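Local coordinates for prophenoloxidase b (Marsupenaeus japonicus, PDB 3WKY), which is the inactive precursor of a type 3 copper phenoloxidase, which as in its relatives probably oxidises monophenols and o-diphenols at a dinuclear copper site, at residues A[47-52]-A[100-105]; A[424-429]-A[488-493]; A[258-263]-A[273-278]; A[324-329]-A[410-415]. All coordinates share one frame; numbering follows the deposited sequence.

Contact 1. Residues A[47-52]-A[100-105]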
# COMPACT_ATOMS: atom_id res chain seq x y z
N THR A 47 27.42 20.02 -48.60
CA THR A 47 28.85 19.94 -48.90
C THR A 47 29.25 18.50 -49.18
O THR A 47 28.66 17.57 -48.63
CB THR A 47 29.73 20.44 -47.74
OG1 THR A 47 29.40 19.72 -46.55
CG2 THR A 47 29.52 21.93 -47.51
N VAL A 48 30.26 18.32 -50.03
CA VAL A 48 30.84 17.01 -50.22
C VAL A 48 31.74 16.73 -49.03
O VAL A 48 32.58 17.56 -48.67
CB VAL A 48 31.67 16.92 -51.51
CG1 VAL A 48 32.26 15.52 -51.67
CG2 VAL A 48 30.81 17.28 -52.72
N LEU A 49 31.58 15.57 -48.41
CA LEU A 49 32.44 15.19 -47.30
C LEU A 49 33.61 14.34 -47.79
O LEU A 49 33.44 13.18 -48.14
CB LEU A 49 31.65 14.45 -46.22
CG LEU A 49 32.43 14.05 -44.97
CD1 LEU A 49 33.06 15.28 -44.34
CD2 LEU A 49 31.54 13.33 -43.96
N ASP A 50 34.80 14.94 -47.82
CA ASP A 50 36.03 14.25 -48.20
C ASP A 50 36.19 12.95 -47.41
O ASP A 50 36.13 12.97 -46.18
CB ASP A 50 37.25 15.13 -47.95
CG ASP A 50 37.43 16.21 -49.00
OD1 ASP A 50 36.50 16.44 -49.80
OD2 ASP A 50 38.52 16.82 -49.03
N PRO A 51 36.38 11.82 -48.11
CA PRO A 51 36.63 10.54 -47.45
C PRO A 51 37.79 10.59 -46.44
O PRO A 51 37.76 9.86 -45.45
CB PRO A 51 37.01 9.62 -48.62
CG PRO A 51 36.22 10.16 -49.76
CD PRO A 51 36.14 11.66 -49.56
N GLU A 52 38.78 11.44 -46.71
CA GLU A 52 39.93 11.59 -45.82
C GLU A 52 39.51 12.21 -44.49
O GLU A 52 40.03 11.84 -43.43
CB GLU A 52 41.00 12.45 -46.47
CG GLU A 52 41.62 11.86 -47.73
CD GLU A 52 42.66 12.78 -48.35
OE1 GLU A 52 43.61 13.18 -47.63
OE2 GLU A 52 42.54 13.11 -49.55
N ALA A 100 35.27 22.49 -40.24
CA ALA A 100 33.96 22.85 -39.71
C ALA A 100 32.93 23.03 -40.83
O ALA A 100 31.87 22.41 -40.81
CB ALA A 100 34.06 24.12 -38.88
N ILE A 101 33.25 23.90 -41.79
CA ILE A 101 32.38 24.17 -42.93
C ILE A 101 32.02 22.90 -43.71
O ILE A 101 30.87 22.70 -44.10
CB ILE A 101 33.01 25.20 -43.89
CG1 ILE A 101 33.07 26.58 -43.24
CG2 ILE A 101 32.24 25.28 -45.20
CD1 ILE A 101 31.70 27.15 -42.92
N MET A 102 33.01 22.02 -43.91
CA MET A 102 32.78 20.79 -44.65
C MET A 102 31.88 19.79 -43.92
O MET A 102 31.04 19.13 -44.53
CB MET A 102 34.11 20.11 -45.02
CG MET A 102 33.93 18.82 -45.81
SD MET A 102 35.47 18.15 -46.49
CE MET A 102 35.97 19.52 -47.54
N VAL A 103 32.05 19.69 -42.60
CA VAL A 103 31.38 18.65 -41.82
C VAL A 103 29.99 19.08 -41.33
O VAL A 103 29.17 18.24 -40.96
CB VAL A 103 32.26 18.19 -40.63
CG1 VAL A 103 32.15 19.16 -39.47
CG2 VAL A 103 31.87 16.80 -40.19
N LYS A 104 29.74 20.38 -41.34
CA LYS A 104 28.54 20.96 -40.73
C LYS A 104 27.22 20.37 -41.24
O LYS A 104 26.29 20.17 -40.45
CB LYS A 104 28.53 22.47 -40.92
CG LYS A 104 27.34 23.16 -40.30
CD LYS A 104 27.36 24.65 -40.60
CE LYS A 104 26.42 25.41 -39.69
NZ LYS A 104 24.99 25.34 -40.06
N ASP A 105 27.13 20.08 -42.54
CA ASP A 105 25.92 19.50 -43.11
C ASP A 105 25.69 18.04 -42.72
O ASP A 105 24.61 17.49 -42.96
CB ASP A 105 25.96 19.58 -44.65
CG ASP A 105 25.59 20.95 -45.18
OD1 ASP A 105 24.72 21.61 -44.57
OD2 ASP A 105 26.16 21.35 -46.22
O HOH W 1 28.62 21.44 -44.42
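T47 docks a loop onto the C-terminal end of helix 93-103 through polar bonds at one end and the M102 side chain at the other, a loop-to-helix contact in the N-terminal part of the hemocyanin-type fold. The T47 hydroxyl OG1 donates to M102 O at 2.7 Å, coming in 27° from the carbonyl plane. It sits between the backbone N and the carbonyl carbon (chi1 55°), which turns OG1 to the helix end and sets CG2 beside T47 N, near I101 O and D105 OD2. At T47 N the donor is the backbone: it reaches D105 OD2 at 3.0 Å in a nearly straight bond (161°), on the anti side of the carboxylate. A water completes the joint, giving protons to T47 OG1 and I101 O (2.6 Å from the water) and accepting from D105 N. Further along, M102 stretches away from the helix and bends at chi3. Its CG lies 3.9 Å from L49 CD1 and 3.4 Å from V48 O, and its sulfur meets D50 N in a weak hydrogen bond of 3.5 Å. Outside the pair, T47 O takes H106 NE2, while L53 of helix 51-54 also packs on M102. The chemistry is that of a helix end tied down by polar groups: the carbonyls of I101 and M102 are met by the water and by T47 OG1, D105 N by the same water, and the D105 carboxylate holds two backbone amides, T47 N on OD2 and T22 N on OD1.

Contact 2. Residues A[424-429]-A[488-493]. With NAG (2-acetamido-2-deoxy-beta-D-glucopyranose), chain I.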
# COMPACT_ATOMS: atom_id res chain seq x y z
N THR A 424 46.92 38.71 10.73
CA THR A 424 45.75 38.90 11.58
C THR A 424 44.67 39.65 10.81
O THR A 424 44.97 40.64 10.14
CB THR A 424 46.11 39.72 12.85
OG1 THR A 424 46.93 38.93 13.72
CG2 THR A 424 44.86 40.14 13.61
N VAL A 425 43.43 39.20 10.87
CA VAL A 425 42.35 39.96 10.26
C VAL A 425 41.71 40.87 11.31
O VAL A 425 41.24 40.39 12.35
CB VAL A 425 41.28 39.04 9.62
CG1 VAL A 425 40.14 39.87 9.04
CG2 VAL A 425 41.91 38.18 8.54
N LEU A 426 41.69 42.18 11.04
CA LEU A 426 41.26 43.15 12.04
C LEU A 426 39.85 43.68 11.82
O LEU A 426 39.15 44.00 12.77
CB LEU A 426 42.23 44.33 12.09
CG LEU A 426 43.65 44.02 12.57
CD1 LEU A 426 44.54 45.25 12.47
CD2 LEU A 426 43.60 43.51 14.00
N ASN A 427 39.45 43.79 10.56
CA ASN A 427 38.17 44.40 10.25
C ASN A 427 37.67 44.01 8.87
O ASN A 427 38.45 43.61 8.00
CB ASN A 427 38.26 45.92 10.33
CG ASN A 427 36.97 46.56 10.80
OD1 ASN A 427 35.93 45.90 10.90
ND2 ASN A 427 37.03 47.85 11.10
N VAL A 428 36.37 44.14 8.67
CA VAL A 428 35.75 43.83 7.40
C VAL A 428 34.61 44.81 7.22
O VAL A 428 33.85 45.05 8.17
CB VAL A 428 35.14 42.40 7.38
CG1 VAL A 428 34.56 42.11 6.01
CG2 VAL A 428 36.17 41.34 7.74
N THR A 429 34.50 45.42 6.05
CA THR A 429 33.36 46.27 5.73
C THR A 429 32.94 46.05 4.29
O THR A 429 33.78 45.83 3.42
CB THR A 429 33.67 47.77 5.97
OG1 THR A 429 32.51 48.55 5.65
CG2 THR A 429 34.82 48.22 5.10
N THR A 488 36.20 45.87 1.98
CA THR A 488 37.57 46.13 2.41
C THR A 488 37.92 45.30 3.63
O THR A 488 37.16 45.26 4.61
CB THR A 488 37.79 47.63 2.70
OG1 THR A 488 37.56 48.37 1.50
CG2 THR A 488 39.23 47.88 3.18
N ILE A 489 39.05 44.61 3.55
CA ILE A 489 39.54 43.82 4.65
C ILE A 489 40.73 44.56 5.25
O ILE A 489 41.67 44.91 4.54
CB ILE A 489 40.03 42.43 4.19
CG1 ILE A 489 38.95 41.73 3.34
CG2 ILE A 489 40.42 41.58 5.40
CD1 ILE A 489 37.59 41.62 4.02
N THR A 490 40.68 44.80 6.56
CA THR A 490 41.82 45.40 7.26
C THR A 490 42.60 44.27 7.91
O THR A 490 42.04 43.48 8.68
CB THR A 490 41.34 46.37 8.34
OG1 THR A 490 40.52 47.39 7.74
CG2 THR A 490 42.53 47.05 9.03
N VAL A 491 43.89 44.17 7.60
CA VAL A 491 44.73 43.12 8.18
C VAL A 491 45.97 43.70 8.86
O VAL A 491 46.32 44.86 8.64
CB VAL A 491 45.17 42.08 7.14
CG1 VAL A 491 43.95 41.51 6.40
CG2 VAL A 491 46.14 42.69 6.15
N ASN A 492 46.62 42.89 9.68
CA ASN A 492 47.91 43.26 10.25
C ASN A 492 48.95 42.19 10.00
O ASN A 492 48.71 41.01 10.24
CB ASN A 492 47.81 43.55 11.75
CG ASN A 492 49.11 44.12 12.31
OD1 ASN A 492 49.57 45.17 11.84
ND2 ASN A 492 49.71 43.45 13.29
N ASN A 493 50.11 42.62 9.52
CA ASN A 493 51.27 41.74 9.43
C ASN A 493 52.17 42.12 10.59
O ASN A 493 52.81 43.17 10.56
CB ASN A 493 51.99 41.96 8.10
CG ASN A 493 53.28 41.17 7.99
OD1 ASN A 493 53.67 40.44 8.90
ND2 ASN A 493 53.95 41.31 6.86
C1 NAG I . 35.72 48.35 11.43
C2 NAG I . 35.97 49.03 12.77
C3 NAG I . 34.68 49.64 13.31
C4 NAG I . 33.94 50.45 12.24
C5 NAG I . 33.95 49.79 10.86
C6 NAG I . 33.44 50.79 9.82
C7 NAG I . 37.83 48.09 14.01
C8 NAG I . 38.31 47.11 15.05
N2 NAG I . 36.53 48.08 13.73
O3 NAG I . 34.99 50.49 14.39
O4 NAG I . 32.60 50.62 12.63
O5 NAG I . 35.24 49.32 10.51
O6 NAG I . 34.45 51.21 8.94
O7 NAG I . 38.62 48.84 13.45
O HOH W 2 39.35 49.20 9.59
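T490 O is gripped by two successive amides of the facing strand: L426 N at 2.7 Å and N427 N at 3.2 Å, each about 20° from the carbonyl plane. This is a classic beta bulge in an antiparallel pair, strands 424-432 and 485-493 of the ig-like domain, and it moves the register by one residue between V425 and N427. On either side of it the pairing is regular, with T424 and N492, then T429 and T488, as hydrogen-bonded pairs. N427 returns the bond, its O accepting from T490 N at 2.9 Å, with the donor standing 40° above the carbonyl plane. N427 carries an N-linked GlcNAc through ND2, and that same nitrogen donates to a water which also meets T490 OG1, while N427 OD1 takes V428 N. The N427 and T490 CB atoms touch at 3.7 Å, on the face that also holds the threonines and N492. The other face is aliphatic: I489 points CD1 at V428 CG1 (3.7 Å), the two side chains lying side by side, and its CG2, anti to the backbone N, at V425 CG1 (4.0 Å). Cut back to an alanine, I489 would lose both branches and probably open a gap beside V425 and V428, against V594. Strand 485-493 is the middle one of a three-stranded antiparallel sheet, with 541-548 on its far side, where T488 OG1 bonds T546 OG1. The V425, V428 and I489 face packs against A596, F592 and V594 of strand 588-598 and M656 of strand 655-664.

Contact 3. Residues A[258-263]-A[273-278]. With EDO (1,2-ethanediol), chain K.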
# COMPACT_ATOMS: atom_id res chain seq x y z
N GLY A 258 6.70 17.45 -10.70
CA GLY A 258 7.02 17.30 -12.10
C GLY A 258 7.53 18.62 -12.65
O GLY A 258 7.75 19.58 -11.90
N TYR A 259 7.71 18.68 -13.96
CA TYR A 259 8.17 19.90 -14.61
C TYR A 259 7.79 19.86 -16.08
O TYR A 259 8.01 18.86 -16.77
CB TYR A 259 9.69 20.07 -14.43
CG TYR A 259 10.22 21.33 -15.10
CD1 TYR A 259 9.75 22.59 -14.73
CD2 TYR A 259 11.15 21.25 -16.14
CE1 TYR A 259 10.19 23.74 -15.36
CE2 TYR A 259 11.61 22.41 -16.77
CZ TYR A 259 11.12 23.64 -16.38
OH TYR A 259 11.56 24.79 -17.01
N PHE A 260 7.17 20.93 -16.54
CA PHE A 260 6.79 21.08 -17.94
C PHE A 260 7.59 22.25 -18.50
O PHE A 260 7.29 23.41 -18.23
CB PHE A 260 5.28 21.34 -18.03
CG PHE A 260 4.42 20.15 -17.65
CD1 PHE A 260 4.34 19.71 -16.33
CD2 PHE A 260 3.70 19.47 -18.62
CE1 PHE A 260 3.55 18.59 -15.99
CE2 PHE A 260 2.91 18.36 -18.30
CZ PHE A 260 2.82 17.93 -17.00
N PRO A 261 8.64 21.95 -19.28
CA PRO A 261 9.61 22.99 -19.67
C PRO A 261 9.07 24.06 -20.64
O PRO A 261 9.60 25.18 -20.66
CB PRO A 261 10.74 22.18 -20.34
CG PRO A 261 10.07 20.90 -20.79
CD PRO A 261 9.05 20.60 -19.71
N HIS A 262 8.06 23.72 -21.42
CA HIS A 262 7.54 24.61 -22.47
C HIS A 262 8.64 25.05 -23.44
O HIS A 262 8.77 26.24 -23.75
CB HIS A 262 6.83 25.82 -21.85
CG HIS A 262 5.58 25.45 -21.09
ND1 HIS A 262 5.59 25.10 -19.76
CD2 HIS A 262 4.29 25.36 -21.50
CE1 HIS A 262 4.36 24.82 -19.37
NE2 HIS A 262 3.55 24.98 -20.40
N LEU A 263 9.43 24.09 -23.90
CA LEU A 263 10.53 24.34 -24.86
C LEU A 263 10.39 23.45 -26.08
O LEU A 263 10.00 22.28 -25.96
CB LEU A 263 11.88 24.06 -24.21
CG LEU A 263 12.31 24.94 -23.03
CD1 LEU A 263 13.65 24.45 -22.49
CD2 LEU A 263 12.40 26.42 -23.43
N SER A 273 7.88 16.38 -21.04
CA SER A 273 7.63 16.90 -19.70
C SER A 273 7.60 15.73 -18.72
O SER A 273 7.72 14.57 -19.11
CB SER A 273 6.28 17.62 -19.67
OG SER A 273 6.25 18.71 -20.58
N ARG A 274 7.42 16.04 -17.44
CA ARG A 274 7.30 15.00 -16.44
C ARG A 274 6.17 15.38 -15.51
O ARG A 274 6.22 16.43 -14.88
CB ARG A 274 8.60 14.85 -15.63
CG ARG A 274 8.54 13.67 -14.62
CD ARG A 274 9.78 13.60 -13.73
NE ARG A 274 9.89 14.80 -12.88
CZ ARG A 274 10.69 15.83 -13.10
NH1 ARG A 274 11.51 15.85 -14.14
NH2 ARG A 274 10.68 16.87 -12.26
N GLN A 275 5.14 14.54 -15.44
CA GLN A 275 4.01 14.80 -14.55
C GLN A 275 4.43 14.74 -13.10
O GLN A 275 5.39 14.04 -12.74
CB GLN A 275 2.90 13.77 -14.81
CG GLN A 275 2.28 13.92 -16.20
CD GLN A 275 1.43 12.73 -16.60
OE1 GLN A 275 1.17 12.54 -17.79
NE2 GLN A 275 0.99 11.93 -15.63
N ASP A 276 3.69 15.44 -12.24
CA ASP A 276 3.85 15.24 -10.80
C ASP A 276 3.72 13.75 -10.45
O ASP A 276 2.98 12.99 -11.11
CB ASP A 276 2.78 16.00 -10.01
CG ASP A 276 2.97 17.52 -10.04
OD1 ASP A 276 4.09 18.03 -10.25
OD2 ASP A 276 1.96 18.22 -9.80
N SER A 277 4.45 13.33 -9.41
CA SER A 277 4.37 11.96 -8.90
C SER A 277 4.75 10.91 -9.93
O SER A 277 4.01 9.94 -10.13
CB SER A 277 2.97 11.65 -8.34
OG SER A 277 2.61 12.64 -7.38
N THR A 278 5.90 11.09 -10.57
CA THR A 278 6.42 10.13 -11.53
C THR A 278 7.53 9.31 -10.88
O THR A 278 8.42 9.86 -10.22
CB THR A 278 6.95 10.87 -12.78
OG1 THR A 278 5.85 11.50 -13.45
CG2 THR A 278 7.64 9.90 -13.75
C1 EDO K . 0.33 9.93 -11.39
O1 EDO K . -1.04 10.34 -11.54
C2 EDO K . 1.13 10.36 -12.62
O2 EDO K . 1.22 11.79 -12.69
O HOH W 3 6.18 21.40 -21.53
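With CG anti to the carbonyl carbon (chi1 -69°), F260 carries its ring over S273, and R274, its CG anti to the backbone N (chi1 -176°) and its chain bent at chi3, brings one face of its guanidinium to Y259 N, which lies off toward the rim. S273 CB sits over one face of the F260 ring, 3.3 Å from CD2, and Q275 CG approaches CZ at 4.1 Å, its amide plane almost parallel to the ring. A glycine in place of F260 would probably uncover S273 CB and open a gap beside Q275 CG and T376 of the second subunit. Y259 and R274 form a single antiparallel hydrogen-bonded bridge: Y259 N gives to R274 O at 2.9 Å, R274 N to Y259 O at 3.0 Å. G258 N donates to D276 OD1 on its anti lone pair, at 2.7 Å. Both segments belong to the loop between helices 218-239 and 294-310 of the copper-containing domain. Q275 OE1 accepts from Q275 N of the second subunit. Charges on R274 and D276 are each matched beyond the pair, one within the chain, by D390 beside helix 391-409, and one across the subunit interface, by K373 of the second subunit.

Contact 4. Residues A[324-329]-A[410-415]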
# COMPACT_ATOMS: atom_id res chain seq x y z
N THR A 324 41.95 10.32 1.01
CA THR A 324 42.30 11.30 2.04
C THR A 324 42.37 12.70 1.46
O THR A 324 42.82 12.87 0.32
CB THR A 324 43.66 10.93 2.73
OG1 THR A 324 43.94 11.89 3.75
CG2 THR A 324 44.81 10.93 1.72
N ASP A 325 41.91 13.69 2.21
CA ASP A 325 42.07 15.08 1.79
C ASP A 325 43.29 15.71 2.48
O ASP A 325 43.48 16.92 2.42
CB ASP A 325 40.81 15.91 2.06
CG ASP A 325 39.70 15.66 1.02
OD1 ASP A 325 39.84 14.74 0.19
OD2 ASP A 325 38.69 16.40 1.05
N ASN A 326 44.08 14.86 3.15
CA ASN A 326 45.42 15.21 3.64
C ASN A 326 46.44 14.36 2.87
O ASN A 326 47.11 13.51 3.45
CB ASN A 326 45.59 14.85 5.13
CG ASN A 326 44.81 15.76 6.09
OD1 ASN A 326 44.52 16.92 5.81
ND2 ASN A 326 44.50 15.22 7.27
N PRO A 327 46.55 14.55 1.54
CA PRO A 327 47.35 13.57 0.80
C PRO A 327 48.86 13.77 0.96
O PRO A 327 49.31 14.84 1.34
CB PRO A 327 46.98 13.86 -0.66
CG PRO A 327 46.64 15.32 -0.66
CD PRO A 327 46.01 15.61 0.67
N GLU A 328 49.62 12.71 0.68
CA GLU A 328 51.07 12.83 0.51
C GLU A 328 51.33 13.60 -0.77
O GLU A 328 50.46 13.69 -1.64
CB GLU A 328 51.70 11.45 0.41
CG GLU A 328 51.60 10.61 1.67
CD GLU A 328 52.09 9.19 1.46
OE1 GLU A 328 52.62 8.91 0.38
OE2 GLU A 328 51.93 8.37 2.39
N VAL A 329 52.53 14.15 -0.90
CA VAL A 329 52.94 14.72 -2.18
C VAL A 329 52.84 13.65 -3.25
O VAL A 329 53.30 12.52 -3.06
CB VAL A 329 54.38 15.30 -2.10
CG1 VAL A 329 54.88 15.69 -3.49
CG2 VAL A 329 54.41 16.49 -1.16
N THR A 410 34.16 12.07 6.83
CA THR A 410 35.10 11.03 7.25
C THR A 410 36.50 11.60 7.49
O THR A 410 37.37 10.91 8.02
CB THR A 410 35.25 9.89 6.22
OG1 THR A 410 35.78 10.41 4.99
CG2 THR A 410 33.89 9.21 5.96
N GLN A 411 36.71 12.84 7.09
CA GLN A 411 38.05 13.44 7.20
C GLN A 411 38.27 14.05 8.57
O GLN A 411 37.34 14.59 9.18
CB GLN A 411 38.25 14.47 6.09
CG GLN A 411 38.14 13.82 4.70
CD GLN A 411 39.09 12.65 4.55
OE1 GLN A 411 40.30 12.84 4.51
NE2 GLN A 411 38.54 11.43 4.50
N PRO A 412 39.51 13.95 9.07
CA PRO A 412 39.78 14.56 10.38
C PRO A 412 39.70 16.07 10.29
O PRO A 412 40.01 16.64 9.24
CB PRO A 412 41.23 14.12 10.69
CG PRO A 412 41.85 13.89 9.36
CD PRO A 412 40.70 13.35 8.46
N PRO A 413 39.29 16.74 11.39
CA PRO A 413 39.26 18.20 11.39
C PRO A 413 40.65 18.75 11.07
O PRO A 413 41.64 18.08 11.37
CB PRO A 413 38.92 18.54 12.84
CG PRO A 413 38.18 17.32 13.35
CD PRO A 413 38.81 16.15 12.66
N TYR A 414 40.70 19.92 10.43
CA TYR A 414 41.98 20.59 10.21
C TYR A 414 42.69 20.81 11.54
O TYR A 414 42.05 21.19 12.53
CB TYR A 414 41.76 21.93 9.50
CG TYR A 414 41.28 21.76 8.07
CD1 TYR A 414 42.13 21.27 7.09
CD2 TYR A 414 39.99 22.11 7.70
CE1 TYR A 414 41.70 21.12 5.77
CE2 TYR A 414 39.54 21.95 6.38
CZ TYR A 414 40.40 21.46 5.44
OH TYR A 414 39.95 21.30 4.14
N THR A 415 43.99 20.54 11.57
CA THR A 415 44.79 20.74 12.80
C THR A 415 45.05 22.22 13.03
O THR A 415 44.84 23.04 12.12
CB THR A 415 46.14 20.01 12.69
OG1 THR A 415 46.93 20.62 11.66
CG2 THR A 415 45.93 18.53 12.38
O HOH W 4 42.11 11.34 5.81
O HOH W 5 39.11 18.41 3.06
O HOH W 6 43.65 17.20 9.50
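Q411 OE1 takes the backbone N-H of D325 from above its amide plane, 51° out of it, where no lone pair lies, yet the bond is 2.9 Å long and nearly straight at the hydrogen (167°). A water also donates to this oxygen, at 2.7 Å, and the same water lies 2.8 Å from T324 OG1, so one carbonyl serves two donors. The Q411 chain bends at chi2 (-54°), which carries the amide back so that NE2 reaches T410 OG1 in the amide plane while OE1 faces the other loop. T324 and Q411 meet at about a right angle. The T324 hydroxyl is anti to its own N and accepts N326 N at 3.0 Å, closing an ST turn that presents D325 N to Q411. The two loops follow strand 320-322 and helix 391-409, joining the copper-containing domain to the start of the ig-like domain. Beside the D325 N to Q411 OE1 bond, N326 ND2 comes within 3.6 Å of P412 CG, the two side chains approaching from opposite directions, and a water links ND2 with P413 O. A third water donates to both D325 OD2 and Y414 OH. The charged and polar ends have their main partners elsewhere: D325 pairs with K408 and Y407, N326 OD1 accepts from R638 and Q418, and R638 makes a cation-pi contact with Y414. P412 packs on D586 of the third subunit.

Following the chain from the N terminus, contact 1 closes first, joining the loop before helix 51-54 to the end of helix 93-103 after 47 intervening residues. Contact 3 then makes a short hairpin-like return inside the copper-containing domain. Contact 4 spans 80 residues and brings a loop of that domain to the chain leading into the ig-like domain, and contact 2 comes last, pairing two strands there. All four are in series; none nests in or crosses another. Contacts 1 and 2 lie on opposite sides of the chain's centre, their own centres 60 Å apart, whereas contacts 2 and 4 are the closest pair of centres, 28 Å apart.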